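Local coordinates for glycosyl hydrolase family 62 protein (Coprinopsis cinerea, PDB 5B6T) that hydrolyses alpha-L-arabinofuranosides, probably releasing arabinofuranose side chains from arabinoxylan in plant cell-wall hemicellulose, at residues 183-188 with 224-229; 162-167 with 210-215; 14-17 with 22-25; 25-30 with 297-302; 74-79 with 97-102. One frame throughout, in Å; residues are numbered along the deposited sequence.

From the N terminus, contact 3 comes first. It closes a short loop, with segments 14-17 and 22-25 as flanks, between strand 7-9 and strand 25-34. Contact 4 shares Gly25 with it and ties that strand to residues 297-302 of the loop before strand 305-311. Contacts 5, 2 and 1 all nest inside the span that contact 4 closes. Contact 5 packs the loop before strand 82-89 on strand 94-100 of the sheet that follows it. Contacts 2 and 1 cross along the chain and touch in space. They bind two successive sheets at two levels, strand 163-170 to 207-215 and strand 182-186 to 221-228. Contacts 3 and 1 lie on opposite sides of the chain's centre.

Contact 1. Residues 183-188 with 224-229; sequences IAMQDS and RSWTST
One face of the Trp226 indole carries the end of the Met185 side chain. The methyl CE sits 3.5 Å from the centroid of the five-membered ring, only 8° off the ring normal, which is a CH-pi contact. The sulfur SD lies over the same face, 3.9 Å from the centroid of the six-membered ring. Beyond the far rim of the indole is the Arg224 guanidinium. Trp226 CZ2 stands 3.5 Å above the guanidinium plane, over its centre. A water occupies the guanidinium edge, in its plane.

Met185 reaches the ring as an extended chain up to SD. The bend at chi3 (-81°) then lays the methyl over the five-membered ring. The water links the charged groups. It accepts from Arg224 NH1 at 2.8 Å and donates to Asp187 OD2 at 2.7 Å. The two charges are too far apart for a salt bridge. Arg224 has firmer partners in the Asp240 carboxylate and the Arg192 carbonyl, and Asp187 OD1 accepts from the Asn189 backbone N.

Met185 belongs to a classic beta bulge: it and Ala184 both face Leu164 of the neighbouring strand. No hydrogen bond joins the two segments directly. A Met-aromatic contact thus packs the outermost strand of one sheet against the next sheet, as between adjacent blades of the five-bladed beta-propeller of family 62.

Contact 2. Residues 162-167 with 210-215; sequences GHLYRS and LLHEAI
This is a buried, mainly apolar contact between two neighbouring sheets, where Leu164 of strand 163-170 meets Leu210 and His212 of strand 207-215. No hydrogen bond runs between the segments. The two leucines reach toward each other tip to tip, with Leu164 CD2 3.9 Å from Leu210 CD1. The other methyl of Leu164 turns to the histidine. Its CD1 lies at the edge of the His212 ring, near the ring plane, and is 4.1 Å from His212 CD2. So one leucine divides its two branches between two residues of the facing strand.

The His212 ring is held by its own strand. ND1 donates to the Glu213 carbonyl O at 3.1 Å with an N-H...O angle of 162°. That oxygen lies almost in the imidazole plane, so the bond fixes the ring's rotation. With CG anti to the backbone N (chi1 -158°), the CD2-NE2 side of the ring is presented to Leu164. Replacing His212 by alanine is likely to leave the Glu213 carbonyl without its imidazole donor and Leu164 CD1 without its neighbour.

Phe156 and Ser158 of strand 152-158 add to the packing, touching Leu164 and His212 respectively. Leu210 also touches Met185 and Trp226. Such packing of large side chains from two successive sheets is the inter-blade packing of a beta-propeller.

Contact 3. Residues 14-17 with 22-25; sequences IGPK and RIQG
Pro16 and Ile23 form the tight part of this contact, where the ring of the proline presses on the opposing backbone. Pro16 CB comes within 3.2 Å of Ile23 O. Pro16 CG is close to the same oxygen and lies 3.6 Å from Gln24 O. These are carbon-to-oxygen approaches, not hydrogen bonds. The ring side thus rests on two successive carbonyls. The side chains meet at their roots, with Pro16 CB 4.1 Å from Ile23 CB. Ile23 CG2 reaches the same proline carbon, while the CG1 branch, anti to the carbonyl carbon (chi1 -62°), leads away from the proline. Ile23 also packs on Thr44 and Lys46 of strand 37-46.

The two segments are the flanks of the loop between strand 7-9 and strand 25-34. Strand 7-9 pairs with strand 305-311 near the C terminus. Sheet closure by both chain ends in this way is the velcro of a beta-propeller, and the loop carries the chain from that closing sheet into the next one. At its end, Gln24 and Gly25 both face Ala45 in a classic beta bulge.

On the loose side, the segments are joined through water. A water donates to Lys17 O at 2.8 Å and accepts from Ile23 N at 3.0 Å, so both backbone groups are bridged without touching. The Lys17 side chain heads away, along Phe68 and Tyr70, and its NZ bonds to Ala66 O. Arg22, next to Ile23, is exposed, and its side chain starts away from segment 14-17.

Contact 4. Residues 25-30 with 297-302; sequences GIKDPS and GDYNSL. With GOL (glycerol), chain E.
The backbones come close at Gly25, whose CA is 3.7 Å from Leu302 O; a side chain at this glycine would run into that oxygen. Two residues on, Lys27 crosses to Tyr299. Its NZ donates to Tyr299 OH at 2.9 Å. The ammonium has further partners. It gives a bond to glycerol O3 at 2.8 Å and another to a water, which in turn donates to Tyr299 O at 2.8 Å. Tyrosine hydroxyl and tyrosine carbonyl are therefore both tied to one lysine, the second through the water. That water stands over one face of the Tyr299 ring, toward its rim. A bend at chi3 (73°) in the otherwise extended Lys27 chain helps bring NZ to this meeting point.

The chain turns a corner at Asp28, between strands of the five-bladed propeller typical of family 62. Glycerol O3 donates to Asp28 OD2 at 2.6 Å, and Ser43 OG is a second partner of that oxygen. Glycerol is also bonded to Asp143 and Gln100. It probably comes from the crystallisation liquor, but its place in this polar pocket is consistent with the sugar-binding site of the enzyme. A lead ion lies about 3 Å from the Tyr299 side chain.

Tyr299 sits on a short 3-10 turn, residues 299-301. Asp298 O accepts from both Ser301 N and Ser301 OG, the latter at 2.8 Å. The two donors come from the same face of the carbonyl plane. Leu302 N closes the turn with a bond to Tyr299 O.

Contact 5. Residues 74-79 with 97-102; sequences APLGTG and LVYQNG
Leu76 projects from the loop 74-79 toward Leu97 and Tyr99 of strand 94-100. Its CB stands back and has no atom of segment 97-102 within 4.5 Å. CG is the first to arrive, 4.0 Å from Tyr99 OH. CD1 does most of the touching. It lies 3.9 Å from Tyr99 OH and 4.0 Å from Tyr99 CE1. It also meets the Leu97 methyl CD2, at 4.0 Å. With CG opposite N (chi1 -174°) the branch points at the strand. The second torsion, chi2 145°, is away from a staggered value and brings CD1 against both Leu97 and Tyr99.

Tyr99 comes from the opposite direction. The ring reaches Leu76 with its phenol end, and the methyl approaches it obliquely. The hydroxyl is bonded to Ser107 OG of the neighbouring strand 104-109, so it is satisfied although it lies against a methyl group. With a leucine in place of Tyr99, Ser107 OG would probably lose its phenol partner and Leu76 CD1 the ring it rests on.

The loop precedes strand 82-89, the first of the four-stranded sheet that holds both partners. It lies against that sheet, and Leu76 is also fixed by its backbone, which bonds to Trp118 and to the Arg81 guanidinium. All three touching residues are buried. Between the segments the contact has no directional bond. Its hold is dispersive and depends on close fit, while the one polar atom at the interface, Tyr99 OH, finds its bond with Ser107.

Contact 1. Residues 183-188 with 224-229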
# COMPACT_ATOMS: atom_id res chain seq x y z
N ILE A 183 12.78 10.70 10.85
CA ILE A 183 12.90 10.56 9.39
C ILE A 183 13.68 9.27 9.16
O ILE A 183 14.89 9.17 9.49
CB ILE A 183 13.56 11.81 8.73
CG1 ILE A 183 12.59 13.01 8.82
CG2 ILE A 183 13.88 11.49 7.26
CD1 ILE A 183 13.17 14.38 8.51
N ALA A 184 12.99 8.24 8.70
CA ALA A 184 13.60 6.96 8.41
C ALA A 184 14.45 6.96 7.12
O ALA A 184 15.42 6.20 6.99
CB ALA A 184 12.53 5.90 8.30
N MET A 185 14.03 7.76 6.15
CA MET A 185 14.72 7.89 4.88
C MET A 185 14.30 9.21 4.25
O MET A 185 13.17 9.68 4.44
CB MET A 185 14.38 6.73 3.92
CG MET A 185 15.25 6.74 2.68
SD MET A 185 14.86 5.33 1.63
CE MET A 185 15.78 4.05 2.45
N GLN A 186 15.21 9.81 3.50
CA GLN A 186 14.90 11.04 2.80
C GLN A 186 15.72 11.21 1.56
O GLN A 186 16.78 10.59 1.40
CB GLN A 186 15.04 12.25 3.70
CG GLN A 186 16.43 12.50 4.20
CD GLN A 186 16.42 13.52 5.32
OE1 GLN A 186 15.70 14.51 5.27
NE2 GLN A 186 17.15 13.22 6.38
N ASP A 187 15.17 12.01 0.64
CA ASP A 187 15.89 12.42 -0.55
C ASP A 187 15.61 13.89 -0.81
O ASP A 187 14.48 14.32 -0.68
CB ASP A 187 15.47 11.60 -1.77
CG ASP A 187 16.54 11.56 -2.85
OD1 ASP A 187 16.74 12.58 -3.54
OD2 ASP A 187 17.20 10.51 -3.02
N SER A 188 16.64 14.65 -1.18
CA SER A 188 16.42 16.05 -1.56
C SER A 188 15.57 16.21 -2.82
O SER A 188 14.97 17.27 -3.02
CB SER A 188 17.76 16.76 -1.77
OG SER A 188 18.48 16.10 -2.81
N ARG A 224 11.16 1.54 -5.95
CA ARG A 224 12.50 1.26 -5.45
C ARG A 224 12.42 0.34 -4.27
O ARG A 224 11.39 0.27 -3.61
CB ARG A 224 13.20 2.57 -5.08
CG ARG A 224 13.33 3.53 -6.26
CD ARG A 224 13.90 4.88 -5.89
NE ARG A 224 15.30 4.81 -5.49
CZ ARG A 224 15.89 5.65 -4.62
NH1 ARG A 224 15.21 6.65 -4.07
NH2 ARG A 224 17.17 5.49 -4.32
N SER A 225 13.52 -0.36 -3.98
CA SER A 225 13.56 -1.32 -2.88
C SER A 225 14.88 -1.29 -2.14
O SER A 225 15.94 -1.03 -2.73
CB SER A 225 13.30 -2.74 -3.39
OG SER A 225 14.25 -3.12 -4.41
N TRP A 226 14.76 -1.61 -0.85
CA TRP A 226 15.89 -1.67 0.09
C TRP A 226 15.65 -2.80 1.04
O TRP A 226 14.50 -3.23 1.24
CB TRP A 226 15.98 -0.38 0.92
CG TRP A 226 16.20 0.89 0.21
CD1 TRP A 226 17.39 1.57 0.12
CD2 TRP A 226 15.23 1.70 -0.46
NE1 TRP A 226 17.22 2.73 -0.56
CE2 TRP A 226 15.92 2.84 -0.95
CE3 TRP A 226 13.86 1.58 -0.70
CZ2 TRP A 226 15.27 3.84 -1.68
CZ3 TRP A 226 13.24 2.60 -1.41
CH2 TRP A 226 13.93 3.70 -1.86
N THR A 227 16.72 -3.25 1.70
CA THR A 227 16.58 -4.20 2.82
C THR A 227 17.36 -3.75 4.03
O THR A 227 18.28 -2.92 3.93
CB THR A 227 17.07 -5.62 2.46
OG1 THR A 227 18.48 -5.55 2.14
CG2 THR A 227 16.31 -6.18 1.26
N SER A 228 17.00 -4.31 5.18
CA SER A 228 17.63 -3.98 6.45
C SER A 228 17.45 -5.13 7.42
O SER A 228 16.50 -5.90 7.31
CB SER A 228 17.02 -2.74 7.09
OG SER A 228 17.66 -2.40 8.32
N THR A 229 18.34 -5.25 8.40
CA THR A 229 18.12 -6.22 9.47
C THR A 229 17.10 -5.71 10.50
O THR A 229 16.67 -6.47 11.36
CB THR A 229 19.43 -6.56 10.20
OG1 THR A 229 19.99 -5.39 10.74
CG2 THR A 229 20.38 -7.14 9.25
O HOH W 1 16.41 8.17 -2.00

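Contact 2. Residues 162-167 with 210-215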
# COMPACT_ATOMS: atom_id res chain seq x y z
N GLY A 162 9.56 13.84 -0.17
CA GLY A 162 10.86 13.21 -0.08
C GLY A 162 11.25 12.73 1.30
O GLY A 162 12.43 12.42 1.50
N HIS A 163 10.30 12.61 2.24
CA HIS A 163 10.60 12.06 3.56
C HIS A 163 9.73 10.87 3.83
O HIS A 163 8.55 10.89 3.51
CB HIS A 163 10.37 13.10 4.66
CG HIS A 163 11.06 14.39 4.40
ND1 HIS A 163 10.39 15.50 3.94
CD2 HIS A 163 12.36 14.75 4.50
CE1 HIS A 163 11.27 16.47 3.70
NE2 HIS A 163 12.46 16.04 4.07
N LEU A 164 10.33 9.84 4.39
CA LEU A 164 9.62 8.70 4.96
C LEU A 164 9.79 8.78 6.47
O LEU A 164 10.91 8.80 6.97
CB LEU A 164 10.23 7.39 4.46
CG LEU A 164 9.65 6.10 5.05
CD1 LEU A 164 8.20 5.86 4.63
CD2 LEU A 164 10.51 4.91 4.62
N TYR A 165 8.68 8.83 7.18
CA TYR A 165 8.68 8.95 8.64
C TYR A 165 8.34 7.63 9.30
O TYR A 165 7.60 6.79 8.73
CB TYR A 165 7.64 9.97 9.10
CG TYR A 165 7.83 11.34 8.49
CD1 TYR A 165 8.71 12.23 9.04
CD2 TYR A 165 7.11 11.73 7.37
CE1 TYR A 165 8.91 13.47 8.46
CE2 TYR A 165 7.31 12.98 6.77
CZ TYR A 165 8.21 13.85 7.33
OH TYR A 165 8.39 15.10 6.79
N ARG A 166 8.83 7.47 10.53
CA ARG A 166 8.57 6.26 11.32
C ARG A 166 8.41 6.58 12.81
O ARG A 166 9.31 7.18 13.41
CB ARG A 166 9.70 5.27 11.13
CG ARG A 166 9.47 3.91 11.78
CD ARG A 166 10.69 3.01 11.83
NE ARG A 166 11.79 3.62 12.58
CZ ARG A 166 11.88 3.64 13.90
NH1 ARG A 166 10.97 3.09 14.65
NH2 ARG A 166 12.91 4.24 14.47
N SER A 167 7.25 6.22 13.38
CA SER A 167 7.01 6.24 14.84
C SER A 167 6.98 4.83 15.33
O SER A 167 6.78 3.86 14.56
CB SER A 167 5.68 6.91 15.19
OG SER A 167 5.71 8.30 14.91
N LEU A 210 11.86 -2.86 2.28
CA LEU A 210 11.17 -1.56 2.10
C LEU A 210 10.98 -1.33 0.60
O LEU A 210 11.94 -1.40 -0.17
CB LEU A 210 12.03 -0.42 2.65
CG LEU A 210 11.59 1.01 2.32
CD1 LEU A 210 10.26 1.35 2.96
CD2 LEU A 210 12.67 1.98 2.77
N LEU A 211 9.73 -1.08 0.19
CA LEU A 211 9.41 -0.62 -1.15
C LEU A 211 8.90 0.79 -1.04
O LEU A 211 8.29 1.16 -0.04
CB LEU A 211 8.29 -1.48 -1.79
CG LEU A 211 8.51 -2.99 -1.72
CD1 LEU A 211 7.31 -3.74 -2.29
CD2 LEU A 211 9.83 -3.41 -2.39
N HIS A 212 9.16 1.60 -2.05
CA HIS A 212 8.67 2.98 -2.00
C HIS A 212 8.49 3.46 -3.44
O HIS A 212 9.34 3.18 -4.28
CB HIS A 212 9.69 3.87 -1.25
CG HIS A 212 9.15 5.12 -0.67
ND1 HIS A 212 8.72 6.20 -1.42
CD2 HIS A 212 9.01 5.48 0.63
CE1 HIS A 212 8.31 7.15 -0.60
NE2 HIS A 212 8.50 6.76 0.64
N GLU A 213 7.39 4.16 -3.70
CA GLU A 213 7.09 4.70 -5.02
C GLU A 213 7.91 5.96 -5.33
O GLU A 213 8.21 6.76 -4.42
CB GLU A 213 5.61 5.03 -5.16
CG GLU A 213 5.17 5.21 -6.60
CD GLU A 213 3.67 5.39 -6.77
OE1 GLU A 213 2.88 4.95 -5.89
OE2 GLU A 213 3.28 5.93 -7.85
N ALA A 214 8.27 6.09 -6.60
CA ALA A 214 9.04 7.20 -7.12
C ALA A 214 8.42 7.62 -8.45
O ALA A 214 7.66 6.88 -9.06
CB ALA A 214 10.49 6.77 -7.35
N ILE A 215 8.74 8.83 -8.87
CA ILE A 215 8.36 9.37 -10.16
C ILE A 215 9.66 9.50 -10.94
O ILE A 215 10.53 10.31 -10.58
CB ILE A 215 7.69 10.75 -10.02
CG1 ILE A 215 6.48 10.69 -9.07
CG2 ILE A 215 7.32 11.33 -11.37
CD1 ILE A 215 5.91 12.05 -8.75

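Contact 3. Residues 14-17 with 22-25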
# COMPACT_ATOMS: atom_id res chain seq x y z
N ILE A 14 -9.29 -5.01 -11.99
CA ILE A 14 -10.36 -4.34 -11.22
C ILE A 14 -10.38 -2.85 -11.56
O ILE A 14 -9.40 -2.15 -11.44
CB ILE A 14 -10.17 -4.49 -9.70
CG1 ILE A 14 -10.26 -5.95 -9.27
CG2 ILE A 14 -11.21 -3.67 -8.94
CD1 ILE A 14 -9.74 -6.21 -7.87
N GLY A 15 -11.55 -2.38 -12.00
CA GLY A 15 -11.80 -0.97 -12.17
C GLY A 15 -13.13 -0.58 -11.56
O GLY A 15 -13.82 -1.41 -10.95
N PRO A 16 -13.49 0.70 -11.70
CA PRO A 16 -14.70 1.22 -11.09
C PRO A 16 -15.95 0.56 -11.64
O PRO A 16 -15.99 0.14 -12.78
CB PRO A 16 -14.69 2.69 -11.50
CG PRO A 16 -13.31 3.03 -11.82
CD PRO A 16 -12.69 1.76 -12.34
N LYS A 17 -16.99 0.53 -10.81
CA LYS A 17 -18.31 0.12 -11.28
C LYS A 17 -18.95 1.26 -12.05
O LYS A 17 -18.56 2.41 -11.92
CB LYS A 17 -19.20 -0.25 -10.10
CG LYS A 17 -18.68 -1.43 -9.31
CD LYS A 17 -18.68 -2.72 -10.13
CE LYS A 17 -18.24 -3.90 -9.28
NZ LYS A 17 -17.96 -5.09 -10.10
N ARG A 22 -19.88 7.25 -10.06
CA ARG A 22 -18.99 7.70 -11.15
C ARG A 22 -17.54 7.79 -10.67
O ARG A 22 -16.86 8.77 -10.91
CB ARG A 22 -19.38 9.07 -11.72
CG ARG A 22 -20.82 9.21 -12.16
CD ARG A 22 -21.15 8.28 -13.26
NE ARG A 22 -22.55 8.42 -13.69
CZ ARG A 22 -23.30 7.42 -14.14
NH1 ARG A 22 -22.81 6.18 -14.17
NH2 ARG A 22 -24.55 7.65 -14.52
N ILE A 23 -17.11 6.76 -9.94
CA ILE A 23 -15.73 6.66 -9.48
C ILE A 23 -14.82 6.58 -10.73
O ILE A 23 -15.12 5.88 -11.70
CB ILE A 23 -15.55 5.42 -8.56
CG1 ILE A 23 -16.41 5.53 -7.28
CG2 ILE A 23 -14.08 5.21 -8.20
CD1 ILE A 23 -16.35 6.84 -6.55
N GLN A 24 -13.73 7.33 -10.73
CA GLN A 24 -12.83 7.40 -11.86
C GLN A 24 -11.64 6.44 -11.75
O GLN A 24 -11.24 5.84 -12.75
CB GLN A 24 -12.38 8.85 -12.08
CG GLN A 24 -13.59 9.71 -12.52
CD GLN A 24 -13.41 11.24 -12.56
OE1 GLN A 24 -13.81 11.89 -13.55
NE2 GLN A 24 -12.86 11.82 -11.52
N GLY A 25 -11.10 6.26 -10.54
CA GLY A 25 -9.98 5.36 -10.32
C GLY A 25 -10.23 4.44 -9.13
O GLY A 25 -10.86 4.84 -8.14
O HOH W 2 -18.50 4.16 -9.79

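Contact 4. Residues 25-30 with 297-302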
# COMPACT_ATOMS: atom_id res chain seq x y z
N GLY A 25 -11.10 6.26 -10.54
CA GLY A 25 -9.98 5.36 -10.32
C GLY A 25 -10.23 4.44 -9.13
O GLY A 25 -10.86 4.84 -8.14
N ILE A 26 -9.71 3.22 -9.21
CA ILE A 26 -9.64 2.30 -8.05
C ILE A 26 -8.16 2.16 -7.76
O ILE A 26 -7.38 1.89 -8.66
CB ILE A 26 -10.25 0.92 -8.35
CG1 ILE A 26 -11.72 1.08 -8.69
CG2 ILE A 26 -10.03 -0.06 -7.22
CD1 ILE A 26 -12.58 1.63 -7.59
N LYS A 27 -7.77 2.43 -6.51
CA LYS A 27 -6.40 2.79 -6.20
C LYS A 27 -5.88 2.16 -4.90
O LYS A 27 -6.64 1.70 -4.06
CB LYS A 27 -6.31 4.31 -6.05
CG LYS A 27 -6.62 5.08 -7.32
CD LYS A 27 -6.29 6.56 -7.15
CE LYS A 27 -4.79 6.79 -7.15
NZ LYS A 27 -4.48 8.18 -6.74
N ASP A 28 -4.56 2.17 -4.76
CA ASP A 28 -3.90 2.00 -3.48
C ASP A 28 -4.29 0.70 -2.74
O ASP A 28 -4.61 0.74 -1.54
CB ASP A 28 -4.20 3.20 -2.56
CG ASP A 28 -4.13 4.54 -3.25
OD1 ASP A 28 -3.23 4.73 -4.07
OD2 ASP A 28 -4.99 5.41 -2.90
N PRO A 29 -4.25 -0.46 -3.42
CA PRO A 29 -4.85 -1.65 -2.83
C PRO A 29 -4.09 -2.24 -1.66
O PRO A 29 -2.86 -2.23 -1.64
CB PRO A 29 -4.84 -2.67 -4.00
CG PRO A 29 -3.71 -2.20 -4.87
CD PRO A 29 -3.76 -0.72 -4.79
N SER A 30 -4.85 -2.81 -0.73
CA SER A 30 -4.33 -3.69 0.29
C SER A 30 -5.00 -5.06 0.14
O SER A 30 -6.17 -5.14 -0.21
CB SER A 30 -4.65 -3.12 1.68
OG SER A 30 -3.95 -3.85 2.69
N GLY A 297 -4.93 15.03 -17.57
CA GLY A 297 -5.89 15.83 -16.85
C GLY A 297 -5.64 15.72 -15.37
O GLY A 297 -4.59 15.27 -14.93
N ASP A 298 -6.64 16.14 -14.62
CA ASP A 298 -6.52 16.29 -13.18
C ASP A 298 -6.15 14.94 -12.56
O ASP A 298 -6.75 13.90 -12.91
CB ASP A 298 -7.85 16.80 -12.61
CG ASP A 298 -8.18 18.25 -13.02
OD1 ASP A 298 -7.26 19.03 -13.41
OD2 ASP A 298 -9.38 18.63 -12.95
N TYR A 299 -5.19 14.97 -11.64
CA TYR A 299 -4.68 13.74 -11.00
C TYR A 299 -5.81 12.89 -10.41
O TYR A 299 -5.83 11.68 -10.63
CB TYR A 299 -3.62 14.06 -9.92
CG TYR A 299 -3.14 12.80 -9.20
CD1 TYR A 299 -2.17 11.98 -9.78
CD2 TYR A 299 -3.70 12.41 -7.99
CE1 TYR A 299 -1.74 10.83 -9.14
CE2 TYR A 299 -3.28 11.24 -7.37
CZ TYR A 299 -2.32 10.46 -7.96
OH TYR A 299 -1.92 9.30 -7.32
N ASN A 300 -6.76 13.50 -9.70
CA ASN A 300 -7.80 12.73 -8.98
C ASN A 300 -8.83 12.04 -9.89
O ASN A 300 -9.58 11.16 -9.46
CB ASN A 300 -8.53 13.62 -7.95
CG ASN A 300 -7.66 13.98 -6.76
OD1 ASN A 300 -6.65 13.32 -6.47
ND2 ASN A 300 -8.05 15.04 -6.05
N SER A 301 -8.86 12.44 -11.16
CA SER A 301 -9.77 11.90 -12.13
C SER A 301 -9.12 10.82 -13.01
O SER A 301 -9.76 10.31 -13.92
CB SER A 301 -10.32 13.03 -13.00
OG SER A 301 -9.33 13.56 -13.85
N LEU A 302 -7.85 10.49 -12.76
CA LEU A 302 -7.14 9.55 -13.64
C LEU A 302 -7.73 8.14 -13.54
O LEU A 302 -8.09 7.67 -12.44
CB LEU A 302 -5.65 9.49 -13.30
CG LEU A 302 -4.83 10.73 -13.63
CD1 LEU A 302 -3.48 10.61 -12.93
CD2 LEU A 302 -4.66 10.96 -15.12
C1 GOL E . -2.71 7.86 -1.80
O1 GOL E . -2.28 8.59 -0.65
C2 GOL E . -3.14 8.93 -2.74
O2 GOL E . -2.23 8.94 -3.87
C3 GOL E . -4.63 8.73 -2.98
O3 GOL E . -4.89 7.74 -3.97
O HOH W 3 -5.75 9.48 -8.95

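Contact 5. Residues 74-79 with 97-102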
# COMPACT_ATOMS: atom_id res chain seq x y z
N ALA A 74 -20.60 1.50 6.31
CA ALA A 74 -20.20 1.03 7.63
C ALA A 74 -20.03 2.26 8.53
O ALA A 74 -20.01 3.41 8.05
CB ALA A 74 -18.87 0.25 7.55
N PRO A 75 -19.83 2.02 9.83
CA PRO A 75 -19.52 3.16 10.70
C PRO A 75 -18.28 3.95 10.25
O PRO A 75 -18.17 5.14 10.51
CB PRO A 75 -19.33 2.49 12.05
CG PRO A 75 -20.31 1.33 12.01
CD PRO A 75 -20.18 0.81 10.60
N LEU A 76 -17.36 3.31 9.51
CA LEU A 76 -16.25 4.03 8.90
C LEU A 76 -16.69 5.34 8.20
O LEU A 76 -16.05 6.38 8.33
CB LEU A 76 -15.52 3.09 7.93
CG LEU A 76 -14.23 3.61 7.30
CD1 LEU A 76 -13.21 2.50 7.10
CD2 LEU A 76 -14.49 4.30 5.96
N GLY A 77 -17.80 5.26 7.47
CA GLY A 77 -18.58 6.45 7.11
C GLY A 77 -18.09 7.28 5.95
O GLY A 77 -17.06 6.98 5.35
N THR A 78 -18.91 8.27 5.58
CA THR A 78 -18.58 9.24 4.55
C THR A 78 -17.53 10.24 5.02
O THR A 78 -17.21 10.33 6.21
CB THR A 78 -19.83 10.02 4.08
OG1 THR A 78 -20.44 10.65 5.20
CG2 THR A 78 -20.82 9.11 3.37
N GLY A 79 -16.99 10.93 4.05
CA GLY A 79 -15.91 11.85 4.24
C GLY A 79 -14.70 11.30 3.56
O GLY A 79 -14.76 10.26 2.92
N LEU A 97 -7.76 -1.75 9.95
CA LEU A 97 -7.71 -1.11 8.63
C LEU A 97 -7.15 0.30 8.89
O LEU A 97 -7.80 1.11 9.56
CB LEU A 97 -9.11 -1.02 8.02
CG LEU A 97 -9.15 -0.63 6.54
CD1 LEU A 97 -8.52 -1.71 5.64
CD2 LEU A 97 -10.58 -0.32 6.08
N VAL A 98 -5.92 0.49 8.43
CA VAL A 98 -5.16 1.71 8.58
C VAL A 98 -5.30 2.51 7.29
O VAL A 98 -5.32 1.93 6.20
CB VAL A 98 -3.69 1.37 8.90
CG1 VAL A 98 -2.79 2.60 8.79
CG2 VAL A 98 -3.60 0.78 10.28
N TYR A 99 -5.47 3.82 7.42
CA TYR A 99 -5.68 4.70 6.26
C TYR A 99 -5.46 6.15 6.70
O TYR A 99 -5.17 6.41 7.89
CB TYR A 99 -7.09 4.51 5.66
CG TYR A 99 -8.19 4.61 6.71
CD1 TYR A 99 -8.62 3.48 7.38
CD2 TYR A 99 -8.83 5.82 6.99
CE1 TYR A 99 -9.60 3.55 8.34
CE2 TYR A 99 -9.83 5.89 7.94
CZ TYR A 99 -10.23 4.74 8.61
OH TYR A 99 -11.20 4.79 9.60
N GLN A 100 -5.62 7.08 5.76
CA GLN A 100 -5.49 8.51 6.08
C GLN A 100 -6.84 9.19 5.96
O GLN A 100 -7.67 8.84 5.11
CB GLN A 100 -4.47 9.17 5.14
CG GLN A 100 -4.96 9.28 3.70
CD GLN A 100 -3.91 8.98 2.65
OE1 GLN A 100 -3.02 8.17 2.84
NE2 GLN A 100 -4.02 9.63 1.53
N ASN A 101 -7.06 10.17 6.81
CA ASN A 101 -8.26 10.98 6.79
C ASN A 101 -7.92 12.46 7.00
O ASN A 101 -8.80 13.24 7.39
CB ASN A 101 -9.24 10.52 7.87
CG ASN A 101 -8.77 10.82 9.27
OD1 ASN A 101 -7.58 11.06 9.52
ND2 ASN A 101 -9.71 10.77 10.22
N GLY A 102 -6.68 12.84 6.73
CA GLY A 102 -6.11 14.13 7.18
C GLY A 102 -5.14 13.94 8.35
O GLY A 102 -4.18 14.73 8.54